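Local coordinates for protein LacI family sugar-binding transcriptional regulator (Enterococcus faecalis V583, PDB 4RK0) that binds alpha-D-ribofuranose in a pocket and probably regulates transcription by binding DNA, as members of the LacI family do, at residues G28-S31 against V32-E36; N76-I79 against N80-R84; K145-C148 against S149-E153; P172-L175 against K176-S179; L193-G196 against L197-G201. One frame throughout, in Å; residues are numbered along the deposited sequence.

From the N terminus, the five contacts follow in series, and none nests in or crosses another. Each joins neighbouring turns of one helix, or a helix end to the residues after it, so none closes a long loop. Contacts 1 and 2 belong to helices 20-35 and 76-86, which accompany the mixed sheet of the first lobe; their nearest atoms are about 14 Å apart. Contacts 3, 4 and 5 lie in or at the end of helices 138-150, 164-175 and 187-199, around the four-stranded parallel sheet of the second. Contacts 4 and 5 touch, Ile-174 packing on Leu-193 and Leu-175 on Leu-197 and Ala-200. The others remain separate.

Contact 1: G28-S31 against V32-E36; sequences GIES and VLYKE
The carbonyl oxygen of Ile-29 receives the backbone N of Leu-33 at 3.0 Å in an almost linear bond (174°), and Val-32 N as a weak second donor. This is the closing part of helix 20-35, the crossover of the beta-alpha-beta unit between strands 9-14 and 39-44. On the sheet side Ile-29 and Leu-33, one turn apart, point the same way, with Ile-29 CG2 3.7 Å from Leu-33 CD1. Branched aliphatic groups suit this place, since Ile-29 also packs on Val-12 and Leu-40, and Leu-33 on Ile-10 and Leu-40. Glu-30 and Tyr-34 meet instead at the subunit interface. The glutamate chain bends at chi2 (-89°), bringing its carboxylate to the ring edge with the two planes 84° apart; OE2 of Glu-30 comes within 3.0 Å of Tyr-34 CE1. Both polar ends serve the second subunit, where Asn-44 gives its N to Glu-30 OE1 and its O accepts from Tyr-34 OH, while the Tyr-34 ring stacks on Tyr-55 of that subunit. Ser-31 is small enough to turn back on its own helix and also bond Gln-238: its hydroxyl OG donates to Gly-28 O over a short 2.5 Å.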
loop_
_atom_site.group_PDB
_atom_site.type_symbol
_atom_site.label_atom_id
_atom_site.label_comp_id
_atom_site.label_asym_id
_atom_site.label_seq_id
_atom_site.Cartn_x
_atom_site.Cartn_y
_atom_site.Cartn_z
ATOM N N GLY A 28 1.179 10.719 -5.734
ATOM C CA GLY A 28 1.263 11.592 -6.903
ATOM C C GLY A 28 0.379 12.807 -6.735
ATOM O O GLY A 28 0.824 13.934 -6.890
ATOM N N ILE A 29 -0.867 12.580 -6.353
ATOM C CA ILE A 29 -1.812 13.678 -6.089
ATOM C C ILE A 29 -1.364 14.547 -4.925
ATOM O O ILE A 29 -1.350 15.796 -5.032
ATOM C CB ILE A 29 -3.221 13.119 -5.785
ATOM C CG1 ILE A 29 -3.821 12.459 -7.018
ATOM C CG2 ILE A 29 -4.155 14.181 -5.207
ATOM C CD1 ILE A 29 -4.985 11.513 -6.694
ATOM N N GLU A 30 -0.983 13.899 -3.822
ATOM C CA GLU A 30 -0.569 14.595 -2.601
ATOM C C GLU A 30 0.585 15.539 -2.916
ATOM O O GLU A 30 0.704 16.626 -2.325
ATOM C CB GLU A 30 -0.079 13.619 -1.531
ATOM C CG GLU A 30 -1.123 12.911 -0.682
ATOM C CD GLU A 30 -1.497 13.709 0.558
ATOM O OE1 GLU A 30 -1.159 13.273 1.685
ATOM O OE2 GLU A 30 -2.115 14.787 0.403
ATOM N N SER A 31 1.455 15.108 -3.819
ATOM C CA SER A 31 2.672 15.878 -4.113
ATOM C C SER A 31 2.343 17.216 -4.724
ATOM O O SER A 31 3.071 18.187 -4.539
ATOM C CB SER A 31 3.635 15.110 -5.028
ATOM O OG SER A 31 3.117 14.890 -6.322
ATOM N N VAL A 32 1.266 17.255 -5.497
ATOM C CA VAL A 32 0.821 18.495 -6.138
ATOM C C VAL A 32 0.021 19.357 -5.174
ATOM O O VAL A 32 0.321 20.556 -4.997
ATOM C CB VAL A 32 0.062 18.171 -7.437
ATOM C CG1 VAL A 32 -0.705 19.374 -7.974
ATOM C CG2 VAL A 32 1.040 17.687 -8.470
ATOM N N LEU A 33 -0.965 18.749 -4.519
ATOM C CA LEU A 33 -1.790 19.433 -3.521
ATOM C C LEU A 33 -0.988 20.130 -2.432
ATOM O O LEU A 33 -1.303 21.262 -2.099
ATOM C CB LEU A 33 -2.798 18.475 -2.853
ATOM C CG LEU A 33 -3.806 17.800 -3.806
ATOM C CD1 LEU A 33 -4.850 17.057 -2.982
ATOM C CD2 LEU A 33 -4.494 18.757 -4.770
ATOM N N TYR A 34 0.018 19.459 -1.876
ATOM C CA TYR A 34 0.838 20.013 -0.765
ATOM C C TYR A 34 1.409 21.362 -1.101
ATOM O O TYR A 34 1.473 22.258 -0.254
ATOM C CB TYR A 34 2.033 19.116 -0.402
ATOM C CG TYR A 34 1.746 17.985 0.549
ATOM C CD1 TYR A 34 0.477 17.448 0.658
ATOM C CD2 TYR A 34 2.759 17.427 1.335
ATOM C CE1 TYR A 34 0.207 16.407 1.525
ATOM C CE2 TYR A 34 2.493 16.373 2.199
ATOM C CZ TYR A 34 1.212 15.861 2.285
ATOM O OH TYR A 34 0.918 14.811 3.139
ATOM N N LYS A 35 1.825 21.499 -2.339
ATOM C CA LYS A 35 2.502 22.718 -2.766
ATOM C C LYS A 35 1.555 23.904 -2.827
ATOM O O LYS A 35 2.008 25.047 -2.792
ATOM C CB LYS A 35 3.192 22.507 -4.101
ATOM C CG LYS A 35 4.260 21.425 -4.039
ATOM C CD LYS A 35 5.290 21.520 -5.151
ATOM C CE LYS A 35 6.348 20.437 -4.979
ATOM N NZ LYS A 35 7.615 20.738 -5.698
ATOM N N GLU A 36 0.248 23.645 -2.872
ATOM C CA GLU A 36 -0.743 24.715 -2.971
ATOM C C GLU A 36 -1.595 24.835 -1.733
ATOM O O GLU A 36 -2.583 25.581 -1.730
ATOM C CB GLU A 36 -1.602 24.448 -4.176
ATOM C CG GLU A 36 -0.813 24.288 -5.464
ATOM C CD GLU A 36 -0.978 25.459 -6.405
ATOM O OE1 GLU A 36 -2.135 25.779 -6.751
ATOM O OE2 GLU A 36 0.048 26.042 -6.813
#

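Contact 2: N76-I79 against N80-R84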
loop_
_atom_site.group_PDB
_atom_site.type_symbol
_atom_site.label_atom_id
_atom_site.label_comp_id
_atom_site.label_asym_id
_atom_site.label_seq_id
_atom_site.Cartn_x
_atom_site.Cartn_y
_atom_site.Cartn_z
ATOM N N ASN A 76 -22.488 8.475 -13.430
ATOM C CA ASN A 76 -22.689 9.651 -14.270
ATOM C C ASN A 76 -23.940 10.422 -13.876
ATOM O O ASN A 76 -23.912 11.644 -13.854
ATOM C CB ASN A 76 -22.723 9.263 -15.753
ATOM C CG ASN A 76 -21.369 8.792 -16.267
ATOM O OD1 ASN A 76 -20.335 9.107 -15.679
ATOM N ND2 ASN A 76 -21.368 8.031 -17.360
ATOM N N GLN A 77 -25.014 9.719 -13.518
ATOM C CA GLN A 77 -26.229 10.377 -13.038
ATOM C C GLN A 77 -25.934 11.128 -11.749
ATOM O O GLN A 77 -26.277 12.286 -11.612
ATOM C CB GLN A 77 -27.354 9.363 -12.815
ATOM C CG GLN A 77 -28.606 9.942 -12.171
ATOM C CD GLN A 77 -29.833 9.100 -12.444
ATOM O OE1 GLN A 77 -30.113 8.748 -13.592
ATOM N NE2 GLN A 77 -30.579 8.774 -11.391
ATOM N N THR A 78 -25.278 10.466 -10.798
ATOM C CA THR A 78 -24.914 11.151 -9.548
ATOM C C THR A 78 -24.068 12.398 -9.810
ATOM O O THR A 78 -24.233 13.424 -9.158
ATOM C CB THR A 78 -24.143 10.225 -8.589
ATOM O OG1 THR A 78 -25.014 9.178 -8.153
ATOM C CG2 THR A 78 -23.635 10.988 -7.365
ATOM N N ILE A 79 -23.139 12.292 -10.752
ATOM C CA ILE A 79 -22.227 13.390 -11.019
ATOM C C ILE A 79 -23.001 14.614 -11.557
ATOM O O ILE A 79 -22.811 15.750 -11.097
ATOM C CB ILE A 79 -21.112 12.926 -11.981
ATOM C CG1 ILE A 79 -20.083 12.101 -11.189
ATOM C CG2 ILE A 79 -20.443 14.110 -12.663
ATOM C CD1 ILE A 79 -19.076 11.371 -12.058
ATOM N N ASN A 80 -23.890 14.361 -12.505
ATOM C CA ASN A 80 -24.740 15.408 -13.071
ATOM C C ASN A 80 -25.598 16.134 -12.035
ATOM O O ASN A 80 -25.630 17.362 -12.015
ATOM C CB ASN A 80 -25.622 14.821 -14.167
ATOM C CG ASN A 80 -24.815 14.222 -15.304
ATOM O OD1 ASN A 80 -23.584 14.350 -15.362
ATOM N ND2 ASN A 80 -25.503 13.548 -16.206
ATOM N N GLU A 81 -26.255 15.386 -11.159
ATOM C CA GLU A 81 -27.143 15.970 -10.163
ATOM C C GLU A 81 -26.448 16.639 -8.968
ATOM O O GLU A 81 -27.069 17.431 -8.259
ATOM C CB GLU A 81 -28.173 14.930 -9.692
ATOM C CG GLU A 81 -27.661 13.886 -8.714
ATOM C CD GLU A 81 -28.629 12.726 -8.511
ATOM O OE1 GLU A 81 -29.572 12.564 -9.320
ATOM O OE2 GLU A 81 -28.441 11.966 -7.534
ATOM N N THR A 82 -25.169 16.336 -8.737
ATOM C CA THR A 82 -24.455 16.903 -7.607
ATOM C C THR A 82 -23.410 17.912 -8.072
ATOM O O THR A 82 -23.510 19.101 -7.776
ATOM C CB THR A 82 -23.771 15.797 -6.779
ATOM O OG1 THR A 82 -22.937 15.012 -7.640
ATOM C CG2 THR A 82 -24.807 14.881 -6.132
ATOM N N LEU A 83 -22.410 17.435 -8.805
ATOM C CA LEU A 83 -21.256 18.255 -9.118
ATOM C C LEU A 83 -21.491 19.188 -10.317
ATOM O O LEU A 83 -21.105 20.346 -10.260
ATOM C CB LEU A 83 -20.030 17.372 -9.387
ATOM C CG LEU A 83 -19.645 16.319 -8.339
ATOM C CD1 LEU A 83 -18.321 15.694 -8.763
ATOM C CD2 LEU A 83 -19.515 16.909 -6.940
ATOM N N ARG A 84 -22.041 18.694 -11.425
ATOM C CA ARG A 84 -22.298 19.595 -12.563
ATOM C C ARG A 84 -23.374 20.608 -12.195
ATOM O O ARG A 84 -23.279 21.766 -12.578
ATOM C CB ARG A 84 -22.711 18.857 -13.835
ATOM C CG ARG A 84 -21.555 18.403 -14.707
ATOM C CD ARG A 84 -22.028 17.356 -15.703
ATOM N NE ARG A 84 -20.981 16.936 -16.632
ATOM C CZ ARG A 84 -20.613 15.674 -16.857
ATOM N NH1 ARG A 84 -21.218 14.653 -16.241
ATOM N NH2 ARG A 84 -19.642 15.429 -17.728
#
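Ile-79 has the most surface buried here, and its backbone and side chain face different tasks. Its carbonyl oxygen takes two N-H donors that arrive from opposite faces of the carbonyl plane: Leu-83 N at 2.9 Å in a bent bond, and Arg-84 N at 3.1 Å in a straighter one. The second spans five residues, the mark of the wider pi-type turn at 80-84 within helix 76-86. The apolar side chain packs on Ile-69 and Phe-90 of the sheet and on Ile-74 of the loop before the helix, and its CG2 methyl also lies 3.7 Å from Arg-84 NH1, at a slant to the guanidinium. Asn-80 works at the surface. Its N bonds Asn-76 O in the regular helical way, and its carboxamide stays beside the backbone, where OD1 accepts from Arg-84 NH1. That bond is bent at the hydrogen (138°), and its 2.5 Å is shorter than expected, so the exact length is doubtful. The extended arginine chain is long enough to come back over the preceding turn, and the same guanidinium reaches Glu-99 and the carbonyl of Phe-101. Thr-78 supplies the third anchor. Thr-82 places OG1 between its own backbone N and carbonyl carbon (chi1 55°), and the hydroxyl donates to Thr-78 O at 2.6 Å, whereas the N of Thr-82 binds that oxygen only weakly. A side-chain hydroxyl thus supplements the backbone bonding just where the helix widens. Glu-99 probably balances the guanidinium charge, while the neutral amide oxygen of Asn-80 probably helps fix its direction.

Contact 3: K145-C148 against S149-E153; sequences KGFC and SVYTE
Phe-147 and Tyr-151 both set CG opposite the backbone N (chi1 -171° and -163°), which sends their rings out side by side from successive turns. Phe-147 lies in the last turns of helix 138-150, the crossover of the beta-alpha-beta unit joining strands 127-132 and 154-159, and Tyr-151 just past its end. The ring planes are inclined by only 30°, yet the rings are slid so far apart, with centroids at 5.3 Å, that they barely overlap; Phe-147 CZ lies over the rim of one face of the tyrosine. Closer still is the root of the tyrosine, its CB at 4.0 Å from Phe-147 CE1. Flat, bulky rings suit the sheet side: Phe-147 packs on Val-128, Val-130 and the ring of Phe-183, and Tyr-151 covers Val-128 while its hydroxyl bonds the carbonyl of His-125. Backbone bonding frays here. Phe-147 O is held by Tyr-151 N at 3.1 Å in the carbonyl plane and by Val-150 N only weakly, and Ser-149 N makes just weak bonds to Lys-145 O and Gly-146 O. Ser-149 probably makes up for part of this with its side chain, also hydrogen-bonded to Gln-114 of helix 109-122: its hydroxyl OG donates to Gly-146 O at 2.6 Å.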
loop_
_atom_site.group_PDB
_atom_site.type_symbol
_atom_site.label_atom_id
_atom_site.label_comp_id
_atom_site.label_asym_id
_atom_site.label_seq_id
_atom_site.Cartn_x
_atom_site.Cartn_y
_atom_site.Cartn_z
ATOM N N LYS A 145 -8.864 -6.401 -24.626
ATOM C CA LYS A 145 -9.150 -5.993 -26.038
ATOM C C LYS A 145 -7.855 -5.755 -26.805
ATOM O O LYS A 145 -7.678 -6.246 -27.917
ATOM C CB LYS A 145 -10.021 -4.738 -26.060
ATOM C CG LYS A 145 -10.677 -4.447 -27.409
ATOM C CD LYS A 145 -12.129 -4.005 -27.243
ATOM C CE LYS A 145 -12.604 -3.158 -28.411
ATOM N NZ LYS A 145 -12.043 -1.780 -28.334
ATOM N N GLY A 146 -6.912 -5.036 -26.203
ATOM C CA GLY A 146 -5.625 -4.832 -26.880
ATOM C C GLY A 146 -4.862 -6.126 -27.042
ATOM O O GLY A 146 -4.248 -6.387 -28.089
ATOM N N PHE A 147 -4.899 -6.970 -26.011
ATOM C CA PHE A 147 -4.272 -8.280 -26.083
ATOM C C PHE A 147 -4.802 -9.084 -27.289
ATOM O O PHE A 147 -4.025 -9.612 -28.094
ATOM C CB PHE A 147 -4.489 -9.015 -24.776
ATOM C CG PHE A 147 -3.729 -10.284 -24.650
ATOM C CD1 PHE A 147 -4.243 -11.475 -25.144
ATOM C CD2 PHE A 147 -2.469 -10.301 -24.032
ATOM C CE1 PHE A 147 -3.530 -12.645 -25.035
ATOM C CE2 PHE A 147 -1.760 -11.478 -23.906
ATOM C CZ PHE A 147 -2.284 -12.656 -24.415
ATOM N N CYS A 148 -6.121 -9.141 -27.439
ATOM C CA CYS A 148 -6.717 -9.954 -28.516
ATOM C C CYS A 148 -6.630 -9.248 -29.880
ATOM O O CYS A 148 -6.810 -9.871 -30.912
ATOM C CB CYS A 148 -8.154 -10.324 -28.169
ATOM S SG CYS A 148 -8.209 -11.313 -26.641
ATOM N N SER A 149 -6.307 -7.960 -29.893
ATOM C CA SER A 149 -6.124 -7.242 -31.163
ATOM C C SER A 149 -4.922 -7.761 -31.980
ATOM O O SER A 149 -4.894 -7.608 -33.215
ATOM C CB SER A 149 -6.000 -5.738 -30.937
ATOM O OG SER A 149 -4.720 -5.382 -30.455
ATOM N N VAL A 150 -3.945 -8.370 -31.299
ATOM C CA VAL A 150 -2.711 -8.838 -31.946
ATOM C C VAL A 150 -2.384 -10.304 -31.730
ATOM O O VAL A 150 -1.614 -10.867 -32.509
ATOM C CB VAL A 150 -1.475 -8.037 -31.499
ATOM C CG1 VAL A 150 -1.640 -6.580 -31.896
ATOM C CG2 VAL A 150 -1.223 -8.190 -30.002
ATOM N N TYR A 151 -2.976 -10.927 -30.715
ATOM C CA TYR A 151 -2.716 -12.345 -30.433
ATOM C C TYR A 151 -3.746 -13.219 -31.127
ATOM O O TYR A 151 -4.942 -13.098 -30.861
ATOM C CB TYR A 151 -2.749 -12.599 -28.933
ATOM C CG TYR A 151 -2.102 -13.908 -28.533
ATOM C CD1 TYR A 151 -0.724 -13.994 -28.314
ATOM C CD2 TYR A 151 -2.853 -15.042 -28.352
ATOM C CE1 TYR A 151 -0.135 -15.188 -27.937
ATOM C CE2 TYR A 151 -2.270 -16.238 -27.974
ATOM C CZ TYR A 151 -0.910 -16.304 -27.787
ATOM O OH TYR A 151 -0.378 -17.515 -27.418
ATOM N N THR A 152 -3.281 -14.105 -32.004
ATOM C CA THR A 152 -4.167 -14.890 -32.870
ATOM C C THR A 152 -4.109 -16.384 -32.582
ATOM O O THR A 152 -4.709 -17.149 -33.307
ATOM C CB THR A 152 -3.854 -14.683 -34.396
ATOM O OG1 THR A 152 -2.593 -15.271 -34.753
ATOM C CG2 THR A 152 -3.779 -13.222 -34.729
ATOM N N GLU A 153 -3.393 -16.788 -31.533
ATOM C CA GLU A 153 -3.375 -18.194 -31.089
ATOM C C GLU A 153 -4.434 -18.422 -29.972
ATOM O O GLU A 153 -5.332 -17.616 -29.817
ATOM C CB GLU A 153 -1.950 -18.576 -30.703
ATOM C CG GLU A 153 -0.969 -18.353 -31.862
ATOM C CD GLU A 153 0.438 -18.021 -31.393
ATOM O OE1 GLU A 153 0.911 -16.879 -31.607
ATOM O OE2 GLU A 153 1.080 -18.906 -30.804
#

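Contact 4: P172-L175 against K176-S179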
loop_
_atom_site.group_PDB
_atom_site.type_symbol
_atom_site.label_atom_id
_atom_site.label_comp_id
_atom_site.label_asym_id
_atom_site.label_seq_id
_atom_site.Cartn_x
_atom_site.Cartn_y
_atom_site.Cartn_z
ATOM N N PRO A 172 -5.915 -23.411 -9.183
ATOM C CA PRO A 172 -6.444 -24.766 -9.469
ATOM C C PRO A 172 -7.014 -24.923 -10.885
ATOM O O PRO A 172 -6.761 -25.928 -11.549
ATOM C CB PRO A 172 -7.519 -24.958 -8.374
ATOM C CG PRO A 172 -7.043 -24.106 -7.239
ATOM C CD PRO A 172 -6.300 -22.931 -7.843
ATOM N N GLU A 173 -7.749 -23.927 -11.371
ATOM C CA GLU A 173 -8.289 -24.021 -12.712
ATOM C C GLU A 173 -7.163 -23.983 -13.754
ATOM O O GLU A 173 -7.158 -24.747 -14.717
ATOM C CB GLU A 173 -9.339 -22.936 -12.957
ATOM C CG GLU A 173 -10.781 -23.417 -12.858
ATOM C CD GLU A 173 -11.302 -23.960 -14.179
ATOM O OE1 GLU A 173 -11.212 -23.229 -15.195
ATOM O OE2 GLU A 173 -11.797 -25.110 -14.201
ATOM N N ILE A 174 -6.178 -23.122 -13.553
ATOM C CA ILE A 174 -5.055 -23.058 -14.510
ATOM C C ILE A 174 -4.324 -24.387 -14.658
ATOM O O ILE A 174 -3.914 -24.790 -15.758
ATOM C CB ILE A 174 -4.050 -21.987 -14.083
ATOM C CG1 ILE A 174 -4.709 -20.602 -14.165
ATOM C CG2 ILE A 174 -2.811 -22.027 -14.948
ATOM C CD1 ILE A 174 -4.004 -19.530 -13.379
ATOM N N LEU A 175 -4.150 -25.074 -13.537
ATOM C CA LEU A 175 -3.451 -26.342 -13.547
ATOM C C LEU A 175 -4.170 -27.435 -14.338
ATOM O O LEU A 175 -3.541 -28.396 -14.756
ATOM C CB LEU A 175 -3.190 -26.788 -12.120
ATOM C CG LEU A 175 -2.247 -25.893 -11.320
ATOM C CD1 LEU A 175 -2.188 -26.464 -9.909
ATOM C CD2 LEU A 175 -0.856 -25.777 -11.950
ATOM N N LYS A 176 -5.471 -27.272 -14.566
ATOM C CA LYS A 176 -6.236 -28.193 -15.399
ATOM C C LYS A 176 -6.074 -27.937 -16.899
ATOM O O LYS A 176 -6.518 -28.746 -17.687
ATOM C CB LYS A 176 -7.724 -28.127 -15.035
ATOM C CG LYS A 176 -8.081 -28.796 -13.718
ATOM C CD LYS A 176 -9.568 -28.641 -13.432
ATOM C CE LYS A 176 -10.016 -29.488 -12.256
ATOM N NZ LYS A 176 -9.524 -28.938 -10.965
ATOM N N THR A 177 -5.433 -26.836 -17.293
ATOM C CA THR A 177 -5.373 -26.424 -18.709
ATOM C C THR A 177 -4.046 -26.841 -19.321
ATOM O O THR A 177 -3.141 -27.261 -18.601
ATOM C CB THR A 177 -5.473 -24.884 -18.882
ATOM O OG1 THR A 177 -4.234 -24.272 -18.465
ATOM C CG2 THR A 177 -6.604 -24.273 -18.075
ATOM N N GLU A 178 -3.936 -26.687 -20.648
ATOM C CA GLU A 178 -2.700 -26.930 -21.410
ATOM C C GLU A 178 -1.858 -25.662 -21.636
ATOM O O GLU A 178 -0.866 -25.685 -22.382
ATOM C CB GLU A 178 -3.056 -27.497 -22.794
ATOM C CG GLU A 178 -3.700 -28.870 -22.781
ATOM C CD GLU A 178 -2.710 -29.961 -23.105
ATOM O OE1 GLU A 178 -2.954 -30.719 -24.069
ATOM O OE2 GLU A 178 -1.681 -30.040 -22.407
ATOM N N SER A 179 -2.268 -24.560 -21.021
ATOM C CA SER A 179 -1.604 -23.272 -21.220
ATOM C C SER A 179 -0.185 -23.214 -20.627
ATOM O O SER A 179 0.154 -23.944 -19.681
ATOM C CB SER A 179 -2.473 -22.158 -20.648
ATOM O OG SER A 179 -3.668 -21.976 -21.394
#
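The carbonyl group of Ile-174 is engaged by Thr-177 in two directions. In its plane, on a lone pair, comes the threonine hydroxyl, OG1 lying 2.8 Å from Ile-174 O; above the plane stands the backbone N of Thr-177, at 3.0 Å from the same oxygen and well away from any lone pair. One residue earlier the carbonyl of Glu-173 is likewise approached from above its plane, by Lys-176 N at 3.0 Å. Such tight bonds, spanning three residues, mark the winding-down of helix 164-175 before strand 181-184. The threonine is well suited to this exit. With OG1 lodged between its backbone N and carbonyl carbon (chi1 73°), it donates back to Ile-174 O; by accepting from Ser-179 N at 3.2 Å it also makes an ST turn, while its methyl CG2 touches Glu-173 O at 3.4 Å. Ile-174 turns inward to Ile-158 and Tyr-208. Lys-176 stretches back along the exposed side of the helix, its NZ 5.5 Å from Glu-173 OE2, so the two opposite charges probably attract without pairing. One hydroxyl, donor to the helix and acceptor from the loop, therefore links the end of the helix to the chain that follows.

Contact 5: L193-G196 against L197-G201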
loop_
_atom_site.group_PDB
_atom_site.type_symbol
_atom_site.label_atom_id
_atom_site.label_comp_id
_atom_site.label_asym_id
_atom_site.label_seq_id
_atom_site.Cartn_x
_atom_site.Cartn_y
_atom_site.Cartn_z
ATOM N N LEU A 193 -1.008 -15.736 -8.198
ATOM C CA LEU A 193 -0.505 -16.827 -9.036
ATOM C C LEU A 193 0.795 -17.411 -8.549
ATOM O O LEU A 193 0.915 -18.655 -8.417
ATOM C CB LEU A 193 -0.369 -16.376 -10.497
ATOM C CG LEU A 193 -1.667 -15.910 -11.179
ATOM C CD1 LEU A 193 -1.380 -15.391 -12.581
ATOM C CD2 LEU A 193 -2.651 -17.032 -11.255
ATOM N N TYR A 194 1.762 -16.545 -8.305
ATOM C CA TYR A 194 3.060 -16.977 -7.751
ATOM C C TYR A 194 2.858 -17.873 -6.522
ATOM O O TYR A 194 3.429 -18.955 -6.444
ATOM C CB TYR A 194 3.921 -15.794 -7.327
ATOM C CG TYR A 194 4.829 -15.186 -8.378
ATOM C CD1 TYR A 194 4.380 -14.926 -9.677
ATOM C CD2 TYR A 194 6.122 -14.785 -8.044
ATOM C CE1 TYR A 194 5.221 -14.364 -10.633
ATOM C CE2 TYR A 194 6.966 -14.208 -8.975
ATOM C CZ TYR A 194 6.517 -13.989 -10.279
ATOM O OH TYR A 194 7.413 -13.410 -11.164
ATOM N N ARG A 195 2.069 -17.408 -5.559
ATOM C CA ARG A 195 1.841 -18.158 -4.335
ATOM C C ARG A 195 1.148 -19.497 -4.617
ATOM O O ARG A 195 1.544 -20.515 -4.086
ATOM C CB ARG A 195 1.017 -17.325 -3.351
ATOM C CG ARG A 195 0.617 -18.046 -2.092
ATOM C CD ARG A 195 -0.366 -17.240 -1.255
ATOM N NE ARG A 195 -0.909 -18.009 -0.125
ATOM C CZ ARG A 195 -1.989 -17.668 0.590
ATOM N NH1 ARG A 195 -2.692 -16.570 0.303
ATOM N NH2 ARG A 195 -2.396 -18.445 1.593
ATOM N N GLY A 196 0.118 -19.508 -5.444
ATOM C CA GLY A 196 -0.600 -20.738 -5.678
ATOM C C GLY A 196 0.236 -21.735 -6.446
ATOM O O GLY A 196 0.219 -22.959 -6.159
ATOM N N LEU A 197 0.973 -21.224 -7.439
ATOM C CA LEU A 197 1.847 -22.087 -8.211
ATOM C C LEU A 197 2.950 -22.667 -7.294
ATOM O O LEU A 197 3.291 -23.842 -7.415
ATOM C CB LEU A 197 2.463 -21.358 -9.406
ATOM C CG LEU A 197 1.436 -21.104 -10.519
ATOM C CD1 LEU A 197 2.004 -20.184 -11.593
ATOM C CD2 LEU A 197 0.986 -22.410 -11.154
ATOM N N ALA A 198 3.479 -21.862 -6.381
ATOM C CA ALA A 198 4.517 -22.348 -5.478
ATOM C C ALA A 198 3.959 -23.519 -4.629
ATOM O O ALA A 198 4.626 -24.525 -4.453
ATOM C CB ALA A 198 5.033 -21.237 -4.580
ATOM N N GLU A 199 2.744 -23.376 -4.132
ATOM C CA GLU A 199 2.124 -24.441 -3.326
ATOM C C GLU A 199 1.923 -25.724 -4.113
ATOM O O GLU A 199 1.871 -26.826 -3.550
ATOM C CB GLU A 199 0.813 -23.953 -2.695
ATOM C CG GLU A 199 1.082 -22.872 -1.619
ATOM C CD GLU A 199 -0.170 -22.376 -0.917
ATOM O OE1 GLU A 199 -1.274 -22.894 -1.189
ATOM O OE2 GLU A 199 -0.043 -21.428 -0.107
ATOM N N ALA A 200 1.831 -25.583 -5.424
ATOM C CA ALA A 200 1.702 -26.718 -6.291
ATOM C C ALA A 200 3.034 -27.235 -6.788
ATOM O O ALA A 200 3.058 -28.105 -7.650
ATOM C CB ALA A 200 0.798 -26.371 -7.461
ATOM N N GLY A 201 4.151 -26.662 -6.341
ATOM C CA GLY A 201 5.482 -27.046 -6.829
ATOM C C GLY A 201 5.718 -26.781 -8.315
ATOM O O GLY A 201 6.473 -27.494 -8.965
#
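Regular bonds four residues apart run through the last turns of helix 187-199, Leu-197 N to Leu-193 O at 2.7 Å and Glu-199 N to Arg-195 O at 3.1 Å, before Gly-201 takes a positive phi (63°). Arg-195 and Glu-199 lie side by side, pointing the same way. The arginine sets CG opposite its backbone N (chi1 175°) and runs on extended to NE, which forms a salt bridge of 3.5 Å with Glu-199 OE2. The carboxylate oxygen sits at the guanidinium edge, though the two planes are turned 79° apart. Tyr-168 ties the pair together, its ring in a cation-pi contact with Arg-195 and its hydroxyl bonded to Glu-199 OE1. Arg-195 NH1 also has weak polar contacts with Glu-220 and Tyr-221 of the second subunit, the former a long ion pair. Leucine suits the inward side, where Leu-193 and Leu-197 both press on Val-171 and Ile-210. Tyr-194 turns elsewhere, its hydroxyl bonding the carbonyl of Pro-224. At the end Ala-200 N binds Gly-196 O only weakly, whereas Gly-201 N reaches Ala-198 O at 2.9 Å. A glycine with positive phi and bonds back into the last turn is a Schellman motif, here ending the crossover helix of the beta-alpha-beta unit between strands 181-184 and 209-211.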